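Local structure of protein translation elongation factor 1A (3WND) at residues T35-N40 against V88-P93; L154-S159 against E165-L170. The protein probably acts in protein synthesis as a GTP-binding elongation factor and, in its GTP-bound form, binds cysteinyl-tRNA(Cys). One frame throughout, in Å; residues are numbered along the deposited sequence.

Contact 1: T35-N40 against V88-P93; sequences TSLAAN and VLCIPP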
loop_
_atom_site.group_PDB
_atom_site.type_symbol
_atom_site.label_atom_id
_atom_site.label_comp_id
_atom_site.label_asym_id
_atom_site.label_seq_id
_atom_site.Cartn_x
_atom_site.Cartn_y
_atom_site.Cartn_z
ATOM N N THR A 35 7.646 14.278 0.659
ATOM C CA THR A 35 9.010 13.811 0.393
ATOM C C THR A 35 9.997 14.295 1.423
ATOM O O THR A 35 10.808 13.487 1.888
ATOM C CB THR A 35 9.450 14.256 -1.030
ATOM O OG1 THR A 35 8.583 13.621 -1.981
ATOM C CG2 THR A 35 10.915 13.866 -1.261
ATOM N N SER A 36 9.840 15.544 1.947
ATOM C CA SER A 36 10.782 15.967 2.947
ATOM C C SER A 36 10.618 15.192 4.206
ATOM O O SER A 36 11.585 14.925 4.896
ATOM C CB SER A 36 10.519 17.459 3.231
ATOM O OG SER A 36 10.899 18.178 2.076
ATOM N N LEU A 37 9.377 14.782 4.492
ATOM C CA LEU A 37 9.187 14.012 5.760
ATOM C C LEU A 37 9.852 12.602 5.583
ATOM O O LEU A 37 10.585 12.140 6.495
ATOM C CB LEU A 37 7.680 13.896 6.064
ATOM C CG LEU A 37 7.314 13.021 7.314
ATOM C CD1 LEU A 37 8.001 13.520 8.533
ATOM C CD2 LEU A 37 5.779 12.876 7.445
ATOM N N ALA A 38 9.460 11.925 4.487
ATOM C CA ALA A 38 9.968 10.565 4.197
ATOM C C ALA A 38 11.541 10.652 4.257
ATOM O O ALA A 38 12.215 9.819 4.887
ATOM C CB ALA A 38 9.502 10.071 2.798
ATOM N N ALA A 39 12.108 11.651 3.546
ATOM C CA ALA A 39 13.569 11.772 3.387
ATOM C C ALA A 39 14.289 11.992 4.739
ATOM O O ALA A 39 15.458 11.649 4.871
ATOM C CB ALA A 39 13.882 12.904 2.392
ATOM N N ASN A 40 13.596 12.588 5.712
ATOM C CA ASN A 40 14.167 12.787 7.047
ATOM C C ASN A 40 13.849 11.688 8.014
ATOM O O ASN A 40 14.307 11.706 9.174
ATOM C CB ASN A 40 13.665 14.126 7.606
ATOM C CG ASN A 40 14.443 15.332 7.013
ATOM O OD1 ASN A 40 15.628 15.486 7.288
ATOM N ND2 ASN A 40 13.809 16.156 6.200
ATOM N N VAL A 88 0.732 7.373 6.680
ATOM C CA VAL A 88 0.847 8.742 7.237
ATOM C C VAL A 88 0.377 9.693 6.135
ATOM O O VAL A 88 0.994 9.756 5.048
ATOM C CB VAL A 88 2.305 9.075 7.556
ATOM C CG1 VAL A 88 2.409 10.583 7.963
ATOM C CG2 VAL A 88 2.761 8.143 8.698
ATOM N N LEU A 89 -0.788 10.323 6.373
ATOM C CA LEU A 89 -1.421 11.233 5.384
ATOM C C LEU A 89 -0.971 12.633 5.713
ATOM O O LEU A 89 -1.246 13.111 6.841
ATOM C CB LEU A 89 -2.939 11.072 5.392
ATOM C CG LEU A 89 -3.700 12.127 4.631
ATOM C CD1 LEU A 89 -3.300 12.072 3.101
ATOM C CD2 LEU A 89 -5.205 11.896 4.850
ATOM N N CYS A 90 -0.245 13.225 4.802
ATOM C CA CYS A 90 0.340 14.579 5.066
ATOM C C CYS A 90 -0.644 15.631 4.546
ATOM O O CYS A 90 -1.021 15.617 3.420
ATOM C CB CYS A 90 1.655 14.689 4.282
ATOM S SG CYS A 90 2.910 13.602 4.908
ATOM N N ILE A 91 -1.084 16.498 5.461
ATOM C CA ILE A 91 -1.977 17.591 5.072
ATOM C C ILE A 91 -1.283 18.895 5.510
ATOM O O ILE A 91 -1.166 19.139 6.730
ATOM C CB ILE A 91 -3.360 17.431 5.744
ATOM C CG1 ILE A 91 -3.940 16.013 5.420
ATOM C CG2 ILE A 91 -4.265 18.559 5.296
ATOM C CD1 ILE A 91 -5.237 15.670 6.052
ATOM N N PRO A 92 -1.013 19.791 4.558
ATOM C CA PRO A 92 -0.391 21.082 4.899
ATOM C C PRO A 92 -1.469 22.126 5.342
ATOM O O PRO A 92 -2.661 21.852 5.240
ATOM C CB PRO A 92 0.241 21.483 3.566
ATOM C CG PRO A 92 -0.795 20.981 2.515
ATOM C CD PRO A 92 -1.183 19.613 3.071
ATOM N N PRO A 93 -1.025 23.294 5.825
ATOM C CA PRO A 93 -2.040 24.249 6.320
ATOM C C PRO A 93 -2.947 24.619 5.128
ATOM O O PRO A 93 -2.491 24.737 3.957
ATOM C CB PRO A 93 -1.141 25.414 6.915
ATOM C CG PRO A 93 0.113 24.665 7.323
ATOM C CD PRO A 93 0.367 23.742 6.143
#
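Ser-36 O, the carbonyl oxygen just ahead of the Leu-37 that packs on Cys-90 and Val-88, accepts two hydrogen bonds from a single residue, Asn-40. The backbone N of Asn-40 lies 3.2 Å from Ser-36 O, in the last turn of helix 34-39. Its side-chain ND2 approaches more closely, 2.9 Å from the same Ser-36 O, along a moderately bent bond of 144° at the hydrogen. The two donors come from opposite faces of the carbonyl plane, and ND2 is tilted about 30° from that plane. The Asn-40 side chain thus folds back over the end of the helix and is held there by a carbonyl one helical turn back.

Across the contact there is no hydrogen bond at all. Within the two segments, Leu-37 makes the whole contact from the helix side, through one methyl. With CG anti to the backbone N (chi1 176°), the branch swings off the helix and CD2 drops toward the sheet, where it lies 3.9 Å from Cys-90 SG. The same CD2 rests 4.1 Å from Val-88 CG1, the two side chains crossing at about a right angle. Val-88 and Cys-90, two residues apart on the strand, present the same face to this methyl. Beside them in the sheet, strand 21-28 adds Val-24 and Ile-26 to that apolar surface.

On the helix, Thr-35 and Ser-36 belong to the GDP-binding site, and Thr-35 OG1 is hydrogen-bonded to Asp-66. Cys-90 also lies next to Ser-32 and Arg-34 of that site. The helix start thus serves the nucleotide, while the contact itself is apolar and small: one leucine methyl against a valine methyl and the cysteine sulfur, with no polar bond to fix its direction.

Contact 2: L154-S159 against E165-L170; sequences LNTNKS and EGVDEL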
loop_
_atom_site.group_PDB
_atom_site.type_symbol
_atom_site.label_atom_id
_atom_site.label_comp_id
_atom_site.label_asym_id
_atom_site.label_seq_id
_atom_site.Cartn_x
_atom_site.Cartn_y
_atom_site.Cartn_z
ATOM N N LEU A 154 3.627 19.095 12.759
ATOM C CA LEU A 154 5.107 18.926 12.707
ATOM C C LEU A 154 5.711 19.725 11.571
ATOM O O LEU A 154 4.999 20.207 10.694
ATOM C CB LEU A 154 5.449 17.399 12.529
ATOM C CG LEU A 154 4.967 16.689 11.226
ATOM C CD1 LEU A 154 5.900 16.954 10.067
ATOM C CD2 LEU A 154 4.895 15.151 11.494
ATOM N N ASN A 155 7.052 19.867 11.573
ATOM C CA ASN A 155 7.715 20.354 10.380
ATOM C C ASN A 155 9.083 19.611 10.340
ATOM O O ASN A 155 9.463 18.963 11.317
ATOM C CB ASN A 155 7.941 21.933 10.456
ATOM C CG ASN A 155 8.886 22.341 11.601
ATOM O OD1 ASN A 155 10.111 22.045 11.540
ATOM N ND2 ASN A 155 8.361 23.027 12.654
ATOM N N THR A 156 9.700 19.700 9.207
ATOM C CA THR A 156 11.019 19.143 8.978
ATOM C C THR A 156 11.956 20.294 8.537
ATOM O O THR A 156 12.803 20.130 7.605
ATOM C CB THR A 156 11.019 17.981 7.990
ATOM O OG1 THR A 156 10.406 18.450 6.797
ATOM C CG2 THR A 156 10.281 16.756 8.605
ATOM N N ASN A 157 11.827 21.444 9.216
ATOM C CA ASN A 157 12.642 22.639 8.923
ATOM C C ASN A 157 13.592 22.973 10.019
ATOM O O ASN A 157 13.184 23.431 11.054
ATOM C CB ASN A 157 11.682 23.773 8.662
ATOM C CG ASN A 157 12.394 25.065 8.300
ATOM O OD1 ASN A 157 13.630 25.126 8.231
ATOM N ND2 ASN A 157 11.627 26.109 8.148
ATOM N N LYS A 158 14.900 22.638 9.842
ATOM C CA LYS A 158 15.827 22.710 10.979
ATOM C C LYS A 158 16.046 24.203 11.370
ATOM O O LYS A 158 16.619 24.458 12.420
ATOM C CB LYS A 158 17.161 22.082 10.583
ATOM C CG LYS A 158 17.811 22.831 9.464
ATOM C CD LYS A 158 19.294 22.438 9.394
ATOM C CE LYS A 158 19.918 22.744 8.041
ATOM N NZ LYS A 158 21.201 21.975 7.939
ATOM N N SER A 159 15.625 25.146 10.512
ATOM C CA SER A 159 15.794 26.586 10.711
ATOM C C SER A 159 14.555 27.285 11.283
ATOM O O SER A 159 14.602 28.490 11.599
ATOM C CB SER A 159 16.090 27.249 9.371
ATOM O OG SER A 159 17.271 26.663 8.844
ATOM N N GLU A 165 9.644 20.288 15.301
ATOM C CA GLU A 165 8.630 20.007 16.270
ATOM C C GLU A 165 7.709 18.944 15.669
ATOM O O GLU A 165 7.507 18.808 14.425
ATOM C CB GLU A 165 7.904 21.262 16.747
ATOM C CG GLU A 165 7.067 21.850 15.698
ATOM C CD GLU A 165 6.084 22.904 16.231
ATOM O OE1 GLU A 165 6.035 23.293 17.434
ATOM O OE2 GLU A 165 5.372 23.374 15.354
ATOM N N GLY A 166 7.214 18.151 16.569
ATOM C CA GLY A 166 6.285 17.043 16.284
ATOM C C GLY A 166 6.871 15.792 15.624
ATOM O O GLY A 166 6.184 14.750 15.601
ATOM N N VAL A 167 8.129 15.823 15.157
ATOM C CA VAL A 167 8.678 14.661 14.472
ATOM C C VAL A 167 8.909 13.554 15.513
ATOM O O VAL A 167 8.579 12.406 15.288
ATOM C CB VAL A 167 9.944 15.006 13.726
ATOM C CG1 VAL A 167 10.592 13.743 13.141
ATOM C CG2 VAL A 167 9.609 15.960 12.551
ATOM N N ASP A 168 9.481 13.903 16.678
ATOM C CA ASP A 168 9.626 12.879 17.730
ATOM C C ASP A 168 8.274 12.232 18.068
ATOM O O ASP A 168 8.184 10.999 18.198
ATOM C CB ASP A 168 10.230 13.494 19.018
ATOM C CG ASP A 168 11.664 13.823 18.861
ATOM O OD1 ASP A 168 12.302 13.337 17.890
ATOM O OD2 ASP A 168 12.136 14.543 19.735
ATOM N N GLU A 169 7.232 13.053 18.253
ATOM C CA GLU A 169 5.842 12.560 18.555
ATOM C C GLU A 169 5.342 11.649 17.379
ATOM O O GLU A 169 4.776 10.572 17.616
ATOM C CB GLU A 169 4.888 13.754 18.779
ATOM C CG GLU A 169 3.509 13.236 19.172
ATOM C CD GLU A 169 2.462 14.329 19.397
ATOM O OE1 GLU A 169 2.862 15.513 19.488
ATOM O OE2 GLU A 169 1.263 13.995 19.495
ATOM N N LEU A 170 5.535 12.074 16.121
ATOM C CA LEU A 170 5.154 11.213 15.004
ATOM C C LEU A 170 5.883 9.843 15.158
ATOM O O LEU A 170 5.287 8.761 14.946
ATOM C CB LEU A 170 5.550 11.811 13.636
ATOM C CG LEU A 170 5.258 10.936 12.351
ATOM C CD1 LEU A 170 3.774 10.691 12.062
ATOM C CD2 LEU A 170 5.907 11.542 11.108
#
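Leu-154 and Asn-155 run close beside Glu-165 and Gly-166, with the CA atoms of Leu-154 and Gly-166 4.2 Å apart and Asn-155 N hydrogen-bonded to Glu-165 O at 3.1 Å. Glu-165 O also receives a CA-H...O contact from Leu-154 CA at 3.0 Å. Gly-166 then N-caps helix 167-187 with a positive phi (74°), and its carbonyl accepts from Leu-170 N.

Along the first helical turn, Leu-154 CD2 meets Leu-170 CD2 at 3.8 Å. Val-167 CG2 presses on Asn-155 O, 3.2 Å away; this oxygen is buried without a polar partner in the model. The same methyl also meets Thr-156 CG2 at 4.1 Å, the two side chains crossing at about a right angle.

The Asn-155 amide is held at both ends. OD1 accepts from Asn-157 N, closing an Asx turn, and from Phe-164 N, whereas ND2 is bonded to Asn-162 O and Ser-122 OG. This grip fixes the amide's rotation while the Glu-165 chain passes across it, CG 3.5 Å from Asn-155 ND2, on its way to a bond between Glu-165 OE2 and Ser-122 OG. A second Asx turn follows at Asn-157, whose ND2 reaches Asp-123.

Thr-156 and Asp-123 bind GDP, so this tight loop after the last parallel strand is consistent with the G5 element of a GTPase domain.

How the contacts relate
From the N terminus, strand 21-28 leads through the P-loop into helix 34-39, and strand 86-91 comes back to that helix, closing contact 1, after 47 further residues, which hold the antiparallel-paired strands 43-47, 51-55 and 61-66 and helix 74-83. Contact 2 comes later, in series, and closes a loop of just five residues between its segments, on the way from edge strand 150-153 to helix 167-187. Neither loop encloses or crosses the other, yet their centres lie about 10 Å apart. Leu-37 joins them: its CD1 packs against Leu-170 CD2 (3.9 Å), while Ser-36 CB approaches Thr-156 OG1 (3.7 Å). Together they tie the P-loop helix, sheet and helix 167-187 around the nucleotide site.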